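Local coordinates for protein EST1E (PDB 2WTM) that hydrolyses feruloyl and other esters as a promiscuous esterase of a rumen bacterium, probably through the serine mechanism of the alpha/beta-hydrolase fold, at residues 3-6 and 11-14; 34-39 and 75-80; 49-54 and 236-241; 180-185 and 212-217; 194-197 and 202-205. All blocks are in the same frame, centred on the assembly; numbering follows the deposited sequence.

The five contacts sample an alpha/beta-hydrolase fold from its sheet edge to its active site. Contact 2 carries the phosphate ion, which is also bound by Ser-108 and His-228, the probable nucleophile and base. Contact 5, its centre about 18 Å from that of contact 2, holds the loop containing the probable triad acid Asp-200, and its Val-203 side chain lies about 5 Å from the phosphate. Contacts 3 and 4 each touch contact 5: Val-237 CG2 meets Val-195 CG1 at 3.9 Å, and Tyr-215 CE1 meets Ile-194 CD1 at 4.3 Å. Contact 1, the N-terminal hairpin, has its centre about 31 Å from that of contact 4, across the middle of the chain.

Contact 1 (3-6 and 11-14); sequences AMYI and IKLN
Ile-6 and Leu-13 form an antiparallel hydrogen-bonded pair, Ile-6 N donating to Leu-13 O at 2.8 Å and Leu-13 N to Ile-6 O at 2.9 Å, while Tyr-5 and Asn-14 make the adjoining non-hydrogen-bonded pair; the two short strand segments run at 151° to each other. Leu-13 O is also approached by the CA-H of Tyr-5, at 3.3 Å. The side chains of Ile-6 and Leu-13 lie on one face of the hairpin, where their CB atoms are 4.4 Å apart. On the other face the Tyr-5 ring reaches over the partner strand. With CG beside its own backbone N (chi1 -82°), the ring, in the conformer described, sets CD1 3.6 Å from Lys-12 CB and CE1 3.7 Å from Asn-14 CB. The Asn-14 amide is turned 56° from the ring plane, and its OD1 stands above the rim of one ring face together with a water. That water donates to Asn-14 OD1 at 2.8 Å and weakly to Met-4 O, joining the two strands. The polar ends find partners nearby: Tyr-5 OH bonds to Lys-69 O, Asn-14 ND2 to Asp-63, and Lys-12 NZ forms a salt bridge with Asp-7. Within the chain, strand 3-8 is an outermost strand of the main sheet, and 11-18 lies between it and strand 58-62. Helix 79-93 meets the face bearing Ile-6 and Leu-13, through Tyr-92 and Asn-85 respectively.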
# COMPACT_ATOMS: atom_id res chain seq x y z
N ALA A 3 10.20 -24.52 -9.89
CA ALA A 3 10.42 -23.29 -9.12
C ALA A 3 10.93 -22.21 -10.05
O ALA A 3 11.60 -22.49 -11.03
CB ALA A 3 11.40 -23.52 -8.01
N MET A 4 10.63 -20.95 -9.76
CA MET A 4 11.00 -19.88 -10.63
C MET A 4 11.06 -18.61 -9.76
O MET A 4 10.63 -18.71 -8.62
CB MET A 4 9.92 -19.66 -11.67
CG MET A 4 8.67 -18.97 -11.06
SD MET A 4 7.22 -18.81 -12.07
CE MET A 4 6.98 -20.56 -12.32
N TYR A 5 11.68 -17.56 -10.28
CA TYR A 5 11.60 -16.23 -9.67
C TYR A 5 10.73 -15.32 -10.52
O TYR A 5 10.93 -15.21 -11.76
CB TYR A 5 13.01 -15.65 -9.46
CG TYR A 5 13.67 -16.18 -8.21
CD1 TYR A 5 13.24 -15.75 -6.95
CD2 TYR A 5 14.71 -17.13 -8.25
CE1 TYR A 5 13.80 -16.22 -5.79
CE2 TYR A 5 15.27 -17.62 -7.09
CZ TYR A 5 14.83 -17.16 -5.83
OH TYR A 5 15.35 -17.62 -4.66
N ILE A 6 9.79 -14.63 -9.89
CA ILE A 6 8.98 -13.60 -10.50
C ILE A 6 9.53 -12.25 -10.05
O ILE A 6 9.57 -11.98 -8.85
CB ILE A 6 7.52 -13.77 -10.09
CG1 ILE A 6 6.94 -15.06 -10.67
CG2 ILE A 6 6.64 -12.65 -10.65
CD1 ILE A 6 5.62 -15.42 -10.14
N ILE A 11 12.88 -6.77 -6.50
CA ILE A 11 12.73 -7.86 -5.55
C ILE A 11 12.34 -9.12 -6.33
O ILE A 11 11.30 -9.17 -6.98
CB ILE A 11 11.63 -7.49 -4.54
CG1 ILE A 11 12.06 -6.29 -3.69
CG2 ILE A 11 11.12 -8.63 -3.70
CD1 ILE A 11 13.14 -6.58 -2.69
N LYS A 12 13.14 -10.17 -6.20
CA LYS A 12 12.78 -11.43 -6.77
C LYS A 12 11.89 -12.24 -5.81
O LYS A 12 12.25 -12.52 -4.67
CB LYS A 12 14.07 -12.22 -7.02
CG LYS A 12 14.89 -11.62 -8.14
CD LYS A 12 16.03 -12.59 -8.66
CE LYS A 12 16.64 -12.10 -9.98
NZ LYS A 12 15.66 -11.86 -11.12
N LEU A 13 10.74 -12.69 -6.32
CA LEU A 13 9.79 -13.53 -5.58
C LEU A 13 9.91 -15.01 -6.02
O LEU A 13 9.70 -15.36 -7.18
CB LEU A 13 8.34 -13.01 -5.84
CG LEU A 13 8.11 -11.52 -5.51
CD1 LEU A 13 6.77 -11.24 -6.05
CD2 LEU A 13 8.27 -11.31 -4.07
N ASN A 14 10.31 -15.81 -5.06
CA ASN A 14 10.37 -17.26 -5.28
C ASN A 14 8.94 -17.81 -5.48
O ASN A 14 8.08 -17.56 -4.67
CB ASN A 14 10.96 -17.94 -4.10
CG ASN A 14 11.12 -19.46 -4.32
OD1 ASN A 14 11.76 -19.92 -5.29
ND2 ASN A 14 10.53 -20.24 -3.39
O HOH W 1 13.35 -20.16 -7.54

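Contact 2 (34-39 and 75-80); sequences HGFTGH and EDHTLF. With PO4 (phosphate ion), chain E.
Phe-36 and His-77 meet ring against ring, with planes 57° apart and centroids separated by 5.5 Å, an oblique pairing. The imidazole presents its edge: Phe-36 CD1 lies close to the plane of His-77 and 3.6 Å from its CE1. Around the phenyl ring, phosphate O2 sits at the edge near the ring plane, Trp-163 makes an edge-to-face pair with it, and Leu-147, Leu-168 and Gln-109 pack against the side chain. Within the loop, one face of the His-34 ring carries His-39 CA above its rim. With CG anti to the backbone N (chi1 174°), the phenyl ring leaves the loop and its end comes up against His-77, while the main chain of Phe-36 serves the anion: its N donates to phosphate O4 at 2.8 Å (158°). A type II turn from Gly-35 to Gly-38 shapes this loop. Gly-35 O accepts two hydrogen bonds, from Gly-38 N at 2.9 Å and from His-34 ND1 at 2.8 Å, the latter bond lying in the imidazole plane. Thr-37 OG1 bonds to Phe-36 O at 2.7 Å, on a lone pair. His-77 is held at both nitrogens, ND1 by Phe-74 O and NE2 by Gln-109 NE2, which suggests that ND1 carries the proton of a neutral ring. The phosphate is also hydrogen-bonded to Ser-108 OG, His-228 NE2 and Gln-109 N. Two backbone N-H groups, of Phe-36 and Gln-109, converge beside the probable nucleophile on this ion, probably from the crystallisation liquor, an arrangement consistent with an oxyanion hole walled by the Phe-36 ring.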
# COMPACT_ATOMS: atom_id res chain seq x y z
N HIS A 34 1.12 -17.75 1.65
CA HIS A 34 1.34 -18.15 3.02
C HIS A 34 1.20 -16.99 4.03
O HIS A 34 0.96 -15.82 3.62
CB HIS A 34 2.78 -18.65 3.10
CG HIS A 34 3.76 -17.62 2.72
ND1 HIS A 34 4.16 -16.65 3.62
CD2 HIS A 34 4.41 -17.36 1.57
CE1 HIS A 34 4.98 -15.81 3.01
NE2 HIS A 34 5.15 -16.21 1.76
N GLY A 35 1.41 -17.30 5.32
CA GLY A 35 1.29 -16.29 6.36
C GLY A 35 2.59 -15.67 6.85
O GLY A 35 3.68 -15.85 6.27
N PHE A 36 2.45 -14.86 7.88
CA PHE A 36 3.52 -14.05 8.53
C PHE A 36 4.48 -15.00 9.17
O PHE A 36 4.08 -15.79 10.01
CB PHE A 36 2.80 -13.20 9.57
CG PHE A 36 3.65 -12.36 10.50
CD1 PHE A 36 3.86 -11.01 10.26
CD2 PHE A 36 4.03 -12.82 11.75
CE1 PHE A 36 4.56 -10.17 11.14
CE2 PHE A 36 4.71 -11.98 12.62
CZ PHE A 36 4.92 -10.64 12.35
N THR A 37 5.74 -14.89 8.76
CA THR A 37 6.86 -15.87 9.11
C THR A 37 6.80 -17.17 8.34
O THR A 37 7.71 -18.04 8.48
CB THR A 37 7.04 -16.20 10.63
OG1 THR A 37 6.09 -17.18 11.08
CG2 THR A 37 6.98 -14.96 11.53
N GLY A 38 5.75 -17.37 7.55
CA GLY A 38 5.52 -18.60 6.82
C GLY A 38 6.21 -18.62 5.49
O GLY A 38 7.06 -17.80 5.15
N HIS A 39 5.95 -19.67 4.74
CA HIS A 39 6.55 -19.87 3.44
C HIS A 39 5.76 -20.97 2.71
O HIS A 39 4.87 -21.63 3.26
CB HIS A 39 8.02 -20.26 3.57
CG HIS A 39 8.23 -21.47 4.42
ND1 HIS A 39 8.23 -22.74 3.89
CD2 HIS A 39 8.43 -21.61 5.75
CE1 HIS A 39 8.40 -23.62 4.87
NE2 HIS A 39 8.57 -22.96 6.00
N GLU A 75 12.02 -8.01 8.42
CA GLU A 75 11.72 -6.81 9.19
C GLU A 75 11.17 -5.68 8.34
O GLU A 75 10.55 -4.78 8.90
CB GLU A 75 12.97 -6.32 9.95
CG GLU A 75 14.08 -5.81 9.10
CD GLU A 75 15.43 -5.80 9.83
OE1 GLU A 75 15.99 -6.88 10.11
OE2 GLU A 75 15.92 -4.69 10.11
N ASP A 76 11.48 -5.70 7.06
CA ASP A 76 11.09 -4.57 6.18
C ASP A 76 9.80 -4.91 5.44
O ASP A 76 9.41 -4.16 4.53
CB ASP A 76 12.19 -4.36 5.17
CG ASP A 76 13.42 -3.75 5.80
OD1 ASP A 76 13.27 -2.86 6.61
OD2 ASP A 76 14.55 -4.18 5.48
N HIS A 77 9.18 -6.05 5.70
CA HIS A 77 7.90 -6.37 4.97
C HIS A 77 6.77 -5.61 5.55
O HIS A 77 6.76 -5.26 6.72
CB HIS A 77 7.63 -7.86 4.97
CG HIS A 77 6.70 -8.39 6.03
ND1 HIS A 77 7.14 -8.84 7.25
CD2 HIS A 77 5.37 -8.65 5.98
CE1 HIS A 77 6.10 -9.34 7.93
NE2 HIS A 77 5.01 -9.23 7.18
N THR A 78 5.75 -5.29 4.70
CA THR A 78 4.53 -4.65 5.13
C THR A 78 3.46 -5.26 4.21
O THR A 78 3.69 -5.86 3.15
CB THR A 78 4.50 -3.12 4.92
OG1 THR A 78 4.35 -2.83 3.52
CG2 THR A 78 5.73 -2.40 5.50
N LEU A 79 2.23 -5.00 4.55
CA LEU A 79 1.09 -5.44 3.71
C LEU A 79 1.06 -4.72 2.37
O LEU A 79 0.53 -5.27 1.39
CB LEU A 79 -0.26 -5.24 4.44
CG LEU A 79 -0.47 -6.29 5.54
CD1 LEU A 79 -1.63 -5.86 6.46
CD2 LEU A 79 -0.68 -7.62 5.01
N PHE A 80 1.54 -3.47 2.29
CA PHE A 80 1.60 -2.78 0.96
C PHE A 80 2.61 -3.57 0.08
O PHE A 80 2.36 -3.78 -1.10
CB PHE A 80 2.05 -1.37 1.07
CG PHE A 80 1.00 -0.39 1.49
CD1 PHE A 80 -0.28 -0.73 1.80
CD2 PHE A 80 1.39 0.95 1.64
CE1 PHE A 80 -1.20 0.25 2.24
CE2 PHE A 80 0.49 1.90 2.05
CZ PHE A 80 -0.79 1.55 2.36
P PO4 E . 0.52 -16.25 10.41
O1 PO4 E . 0.89 -17.58 9.76
O2 PO4 E . 1.76 -15.97 11.23
O3 PO4 E . -0.59 -16.46 11.44
O4 PO4 E . 0.08 -15.13 9.42

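Contact 3 (49-54 and 236-241); sequences QETLNE and LVTEAV
Two of the helices that flank the central sheet of an alpha/beta-hydrolase fold meet here, helix 43-54, which follows strand 27-33, and the C-terminal helix 234-249. They come nearest at Thr-51 and Thr-238, whose CA atoms are 6.4 Å apart. The hydroxyl of Thr-51 does most of the touching: OG1 lies 3.3 Å from Thr-238 CB and 3.6 Å from its CG2 methyl, while Thr-51 CG2 rests 3.7 Å from Thr-238 O. The two side chains pass each other at a slant, and their hydroxyls do not pair, each being used within its own helix. Thr-51 OG1, placed beside its backbone N (chi1 -61°), bonds to Ala-47 O one turn earlier; Thr-238 OG1 bonds to Glu-235 O, and its methyl is the branch presented to Thr-51. Next to this pair, Leu-52 CD2 meets Val-241 CG1 at 4.0 Å, the two side chains running roughly perpendicular. On another side of helix 43-54, Gln-49 NE2 donates to Asn-53 OD1 at 2.8 Å, a nearly in-plane bond for the Gln-49 amide. Glu-54 and Glu-239 bring like charges into the same neighbourhood, OE1 of the first 6.3 Å from OE2 of the second. On the sheet side of the helices, Leu-52 packs on Cys-30 and Ile-32 of strand 27-33 and on Thr-59 of strand 58-62, whereas Val-237 and Ala-240 rest on strand 218-223 through Ile-223 and Val-221.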
# COMPACT_ATOMS: atom_id res chain seq x y z
N GLN A 49 -2.26 -27.13 -1.86
CA GLN A 49 -1.70 -27.19 -3.19
C GLN A 49 -1.95 -28.56 -3.87
O GLN A 49 -2.44 -28.62 -5.00
CB GLN A 49 -0.22 -26.88 -3.11
CG GLN A 49 0.50 -27.14 -4.37
CD GLN A 49 1.56 -28.23 -4.22
OE1 GLN A 49 2.35 -28.22 -3.29
NE2 GLN A 49 1.64 -29.13 -5.22
N GLU A 50 -1.66 -29.61 -3.11
CA GLU A 50 -1.77 -31.01 -3.64
C GLU A 50 -3.20 -31.35 -3.94
O GLU A 50 -3.50 -31.90 -4.99
CB GLU A 50 -1.14 -31.99 -2.66
CG GLU A 50 0.37 -31.88 -2.71
CD GLU A 50 1.13 -32.87 -1.87
OE1 GLU A 50 0.54 -33.47 -0.95
OE2 GLU A 50 2.35 -32.95 -2.07
N THR A 51 -4.09 -30.99 -3.04
CA THR A 51 -5.50 -31.12 -3.29
C THR A 51 -5.99 -30.44 -4.56
O THR A 51 -6.74 -30.99 -5.34
CB THR A 51 -6.30 -30.59 -2.08
OG1 THR A 51 -5.98 -31.36 -0.91
CG2 THR A 51 -7.76 -30.63 -2.34
N LEU A 52 -5.58 -29.18 -4.76
CA LEU A 52 -5.96 -28.48 -5.95
C LEU A 52 -5.46 -29.16 -7.21
O LEU A 52 -6.20 -29.30 -8.16
CB LEU A 52 -5.56 -26.98 -5.85
CG LEU A 52 -6.31 -26.25 -4.75
CD1 LEU A 52 -5.61 -24.97 -4.46
CD2 LEU A 52 -7.69 -25.99 -5.20
N ASN A 53 -4.19 -29.55 -7.23
CA ASN A 53 -3.63 -30.21 -8.39
C ASN A 53 -4.41 -31.52 -8.69
O ASN A 53 -4.62 -31.84 -9.81
CB ASN A 53 -2.15 -30.58 -8.18
CG ASN A 53 -1.21 -29.40 -7.89
OD1 ASN A 53 -0.17 -29.63 -7.29
ND2 ASN A 53 -1.53 -28.19 -8.35
N GLU A 54 -4.81 -32.19 -7.64
CA GLU A 54 -5.55 -33.45 -7.79
C GLU A 54 -6.90 -33.30 -8.50
O GLU A 54 -7.33 -34.21 -9.24
CB GLU A 54 -5.66 -34.02 -6.43
CG GLU A 54 -6.24 -35.30 -6.34
CD GLU A 54 -6.03 -35.80 -4.99
OE1 GLU A 54 -6.99 -35.69 -4.20
OE2 GLU A 54 -4.87 -36.23 -4.75
N LEU A 236 -9.94 -32.17 7.03
CA LEU A 236 -11.23 -31.56 6.92
C LEU A 236 -11.09 -30.26 6.12
O LEU A 236 -12.01 -29.83 5.41
CB LEU A 236 -11.80 -31.29 8.29
CG LEU A 236 -12.25 -32.59 9.00
CD1 LEU A 236 -12.88 -32.24 10.30
CD2 LEU A 236 -13.22 -33.44 8.12
N VAL A 237 -9.96 -29.61 6.29
CA VAL A 237 -9.68 -28.40 5.49
C VAL A 237 -9.54 -28.74 4.00
O VAL A 237 -10.18 -28.11 3.15
CB VAL A 237 -8.43 -27.68 6.00
CG1 VAL A 237 -8.08 -26.45 5.13
CG2 VAL A 237 -8.60 -27.27 7.45
N THR A 238 -8.71 -29.73 3.66
CA THR A 238 -8.53 -30.01 2.27
C THR A 238 -9.83 -30.56 1.67
O THR A 238 -10.13 -30.30 0.54
CB THR A 238 -7.41 -31.02 2.03
OG1 THR A 238 -7.69 -32.21 2.76
CG2 THR A 238 -6.08 -30.50 2.54
N GLU A 239 -10.62 -31.32 2.42
CA GLU A 239 -11.92 -31.74 1.84
C GLU A 239 -12.86 -30.56 1.57
O GLU A 239 -13.60 -30.55 0.59
CB GLU A 239 -12.62 -32.77 2.74
CG GLU A 239 -12.16 -34.18 2.51
CD GLU A 239 -12.21 -34.60 1.03
OE1 GLU A 239 -13.31 -34.64 0.38
OE2 GLU A 239 -11.10 -34.81 0.51
N ALA A 240 -12.77 -29.53 2.40
CA ALA A 240 -13.67 -28.40 2.18
C ALA A 240 -13.26 -27.59 0.94
O ALA A 240 -14.06 -27.15 0.14
CB ALA A 240 -13.69 -27.53 3.39
N VAL A 241 -11.95 -27.41 0.80
CA VAL A 241 -11.35 -26.74 -0.36
C VAL A 241 -11.69 -27.52 -1.63
O VAL A 241 -12.13 -26.96 -2.62
CB VAL A 241 -9.82 -26.62 -0.18
CG1 VAL A 241 -9.11 -26.24 -1.48
CG2 VAL A 241 -9.49 -25.62 0.95

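Contact 4 (180-185 and 212-217); sequences RVEDFV and SKQYKN
Val-185 and Tyr-215 supply the apolar part of this contact, a CH-pi interaction in which Val-185 CG1 sits almost centrally above one face of the tyrosine ring, 3.6 Å from its centroid and 11° off the normal. Methyl CG2 approaches the phenolic end, 3.9 Å from Tyr-215 CZ. Met-115 of helix 109-120 borders both side chains. CG1, anti to the backbone N of Val-185 (chi1 170°), is pressed on a second side by the Gln-214 amide, whose CD lies 3.4 Å away. Among direct polar bonds, the extended Gln-214 chain crosses beside Glu-182, and its NE2 makes a weak, bent bond to Glu-182 O (3.0 Å, 128°); the same NE2 also bonds to Asp-186 OD1. One water, in the plane of the tyrosine ring at its edge, accepts from Tyr-215 OH at 2.7 Å and donates to Phe-184 O at 2.9 Å. Another accepts from Lys-216 N at 2.8 Å and may donate to Val-185 O. Methyl-on-ring packing is thus the main direct tie between helix 181-187 and the C-terminal end of helix 205-214 with Tyr-215 just beyond; the Gln-214 bond to Glu-182 is weak, and one water satisfies both Phe-184 O and Tyr-215 OH.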
# COMPACT_ATOMS: atom_id res chain seq x y z
N ARG A 180 -8.73 -0.56 5.44
CA ARG A 180 -10.13 -0.80 5.85
C ARG A 180 -10.65 -2.12 5.23
O ARG A 180 -11.16 -2.11 4.15
CB ARG A 180 -10.98 0.36 5.38
CG ARG A 180 -10.40 1.74 5.74
CD ARG A 180 -9.99 1.92 7.15
NE ARG A 180 -11.08 1.60 8.06
CZ ARG A 180 -11.20 2.09 9.28
NH1 ARG A 180 -10.34 2.99 9.76
NH2 ARG A 180 -12.23 1.69 10.02
N VAL A 181 -10.42 -3.22 5.94
CA VAL A 181 -10.75 -4.56 5.40
C VAL A 181 -12.16 -4.66 4.88
O VAL A 181 -12.43 -5.24 3.85
CB VAL A 181 -10.41 -5.68 6.44
CG1 VAL A 181 -10.74 -7.03 5.90
CG2 VAL A 181 -8.93 -5.62 6.80
N GLU A 182 -13.06 -4.06 5.65
CA GLU A 182 -14.48 -4.15 5.31
C GLU A 182 -14.82 -3.63 3.93
O GLU A 182 -15.76 -4.14 3.27
CB GLU A 182 -15.27 -3.40 6.38
CG GLU A 182 -15.35 -4.02 7.75
CD GLU A 182 -14.08 -3.89 8.63
OE1 GLU A 182 -13.14 -3.07 8.29
OE2 GLU A 182 -14.04 -4.59 9.68
N ASP A 183 -14.07 -2.63 3.45
CA ASP A 183 -14.24 -2.08 2.09
C ASP A 183 -13.96 -3.17 1.04
O ASP A 183 -14.66 -3.31 0.03
CB ASP A 183 -13.33 -0.91 1.82
CG ASP A 183 -13.73 0.34 2.51
OD1 ASP A 183 -14.76 0.35 3.23
OD2 ASP A 183 -12.95 1.29 2.38
N PHE A 184 -12.88 -3.89 1.28
CA PHE A 184 -12.47 -4.96 0.36
C PHE A 184 -13.44 -6.17 0.40
O PHE A 184 -13.65 -6.83 -0.62
CB PHE A 184 -11.03 -5.49 0.67
CG PHE A 184 -9.94 -4.46 0.57
CD1 PHE A 184 -9.10 -4.46 -0.50
CD2 PHE A 184 -9.80 -3.43 1.49
CE1 PHE A 184 -8.04 -3.56 -0.62
CE2 PHE A 184 -8.74 -2.53 1.42
CZ PHE A 184 -7.87 -2.59 0.34
N VAL A 185 -13.96 -6.48 1.56
CA VAL A 185 -14.98 -7.53 1.68
C VAL A 185 -16.21 -7.13 0.85
O VAL A 185 -16.75 -7.93 0.07
CB VAL A 185 -15.36 -7.78 3.13
CG1 VAL A 185 -16.57 -8.69 3.25
CG2 VAL A 185 -14.16 -8.38 3.90
N SER A 212 -17.66 -13.69 7.18
CA SER A 212 -18.46 -14.60 6.34
C SER A 212 -19.87 -14.10 6.11
O SER A 212 -20.48 -14.43 5.11
CB SER A 212 -18.50 -16.01 6.88
OG SER A 212 -19.37 -16.21 8.03
N LYS A 213 -20.41 -13.39 7.08
CA LYS A 213 -21.75 -12.83 6.95
C LYS A 213 -21.74 -11.55 6.16
O LYS A 213 -22.72 -11.22 5.50
CB LYS A 213 -22.37 -12.63 8.34
CG LYS A 213 -22.52 -13.96 9.09
CD LYS A 213 -23.29 -13.85 10.36
CE LYS A 213 -22.95 -14.97 11.37
NZ LYS A 213 -23.28 -16.34 10.90
N GLN A 214 -20.60 -10.82 6.17
CA GLN A 214 -20.50 -9.60 5.40
C GLN A 214 -20.41 -9.80 3.89
O GLN A 214 -20.96 -9.02 3.08
CB GLN A 214 -19.30 -8.79 5.88
CG GLN A 214 -19.33 -7.43 5.32
CD GLN A 214 -18.09 -6.64 5.54
OE1 GLN A 214 -17.35 -6.86 6.54
NE2 GLN A 214 -17.91 -5.62 4.69
N TYR A 215 -19.68 -10.83 3.48
CA TYR A 215 -19.51 -11.15 2.11
C TYR A 215 -20.88 -11.45 1.47
O TYR A 215 -21.76 -12.05 2.17
CB TYR A 215 -18.61 -12.40 2.00
CG TYR A 215 -17.13 -12.11 1.88
CD1 TYR A 215 -16.24 -12.63 2.80
CD2 TYR A 215 -16.64 -11.36 0.82
CE1 TYR A 215 -14.85 -12.37 2.70
CE2 TYR A 215 -15.26 -11.13 0.69
CZ TYR A 215 -14.38 -11.63 1.67
OH TYR A 215 -13.03 -11.35 1.55
N LYS A 216 -21.02 -11.10 0.21
CA LYS A 216 -22.20 -11.45 -0.59
C LYS A 216 -22.40 -12.94 -0.72
O LYS A 216 -23.52 -13.44 -0.58
CB LYS A 216 -22.14 -10.81 -1.97
CG LYS A 216 -23.33 -11.03 -2.84
CD LYS A 216 -24.49 -10.13 -2.40
CE LYS A 216 -25.73 -10.44 -3.21
NZ LYS A 216 -26.84 -9.68 -2.57
N ASN A 217 -21.32 -13.66 -0.99
CA ASN A 217 -21.40 -15.07 -1.37
C ASN A 217 -20.27 -15.84 -0.63
O ASN A 217 -19.34 -16.26 -1.30
CB ASN A 217 -21.20 -15.21 -2.88
CG ASN A 217 -22.47 -14.93 -3.71
OD1 ASN A 217 -23.52 -15.52 -3.47
ND2 ASN A 217 -22.34 -14.08 -4.72
O HOH W 2 -12.43 -9.46 -0.33
O HOH W 3 -19.23 -9.15 -0.74

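Contact 5 (194-197 and 202-205); sequences IVHG and AVPY
His-196 NE2 donates to Val-203 O at 3.0 Å, the oxygen lying close to the imidazole plane while the donor stands about 45° above the plane of the carbonyl. Over one face of the same ring comes the backbone of Tyr-205, its CA 3.8 Å from the imidazole centroid in a CH-pi contact. The tyrosine ring follows with its edge turned to the face of that imidazole, an offset edge-to-face pair with planes at 79° and centroids 5.9 Å apart. Val-203 CG2 touches His-196 CE1 at 3.8 Å. In the next shell, His-196 ND1 bonds to Ser-208 OG, so both ring nitrogens are engaged and the rotation of the imidazole is fixed. Tyr-205 OH pairs with Thr-222 OG1 of strand 218-223. The turn between the segments is drawn in by Asp-200, whose OD1 accepts from both Ala-202 N and Val-203 N, while the Ala-202 and Val-203 side chains pack against His-228. A buried histidine near the end of strand 192-197 thereby holds the returning loop before helix 205-214, the place where alpha/beta-hydrolases commonly carry the acid of the catalytic triad, a role Asp-200 probably fills here.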
# COMPACT_ATOMS: atom_id res chain seq x y z
N ILE A 194 -14.39 -19.41 3.44
CA ILE A 194 -13.52 -19.22 4.62
C ILE A 194 -13.50 -20.48 5.41
O ILE A 194 -14.57 -21.06 5.68
CB ILE A 194 -13.93 -18.02 5.51
CG1 ILE A 194 -13.77 -16.74 4.72
CG2 ILE A 194 -13.06 -18.00 6.74
CD1 ILE A 194 -14.29 -15.54 5.52
N VAL A 195 -12.30 -20.93 5.76
CA VAL A 195 -12.11 -22.08 6.69
C VAL A 195 -11.45 -21.57 7.95
O VAL A 195 -10.58 -20.67 7.87
CB VAL A 195 -11.22 -23.16 6.01
CG1 VAL A 195 -11.17 -24.39 6.93
CG2 VAL A 195 -11.76 -23.48 4.67
N HIS A 196 -11.85 -22.05 9.14
CA HIS A 196 -11.24 -21.61 10.36
C HIS A 196 -11.52 -22.60 11.47
O HIS A 196 -12.65 -23.08 11.57
CB HIS A 196 -11.85 -20.23 10.74
CG HIS A 196 -10.97 -19.33 11.53
ND1 HIS A 196 -10.69 -18.03 11.15
CD2 HIS A 196 -10.31 -19.52 12.68
CE1 HIS A 196 -9.90 -17.47 12.03
NE2 HIS A 196 -9.63 -18.35 12.97
N GLY A 197 -10.47 -22.93 12.22
CA GLY A 197 -10.53 -23.83 13.41
C GLY A 197 -11.09 -23.07 14.59
O GLY A 197 -10.59 -21.99 14.90
N ALA A 202 -4.38 -18.09 17.49
CA ALA A 202 -3.57 -17.03 16.89
C ALA A 202 -4.43 -15.92 16.39
O ALA A 202 -4.08 -14.75 16.56
CB ALA A 202 -2.73 -17.60 15.78
N VAL A 203 -5.52 -16.27 15.72
CA VAL A 203 -6.48 -15.28 15.19
C VAL A 203 -7.88 -15.75 15.49
O VAL A 203 -8.24 -16.93 15.27
CB VAL A 203 -6.16 -15.02 13.63
CG1 VAL A 203 -4.69 -14.66 13.45
CG2 VAL A 203 -6.45 -16.20 12.79
N PRO A 204 -8.73 -14.84 16.01
CA PRO A 204 -10.00 -15.23 16.55
C PRO A 204 -10.98 -15.75 15.53
O PRO A 204 -11.26 -15.08 14.52
CB PRO A 204 -10.53 -13.90 17.16
CG PRO A 204 -9.88 -12.87 16.36
CD PRO A 204 -8.51 -13.39 16.18
N TYR A 205 -11.48 -16.97 15.78
CA TYR A 205 -12.53 -17.61 14.98
C TYR A 205 -13.73 -16.70 14.67
O TYR A 205 -14.24 -16.70 13.55
CB TYR A 205 -13.02 -18.90 15.70
CG TYR A 205 -14.26 -19.55 15.12
CD1 TYR A 205 -14.20 -20.24 13.92
CD2 TYR A 205 -15.49 -19.51 15.79
CE1 TYR A 205 -15.29 -20.78 13.38
CE2 TYR A 205 -16.62 -20.07 15.25
CZ TYR A 205 -16.54 -20.71 14.07
OH TYR A 205 -17.67 -21.27 13.55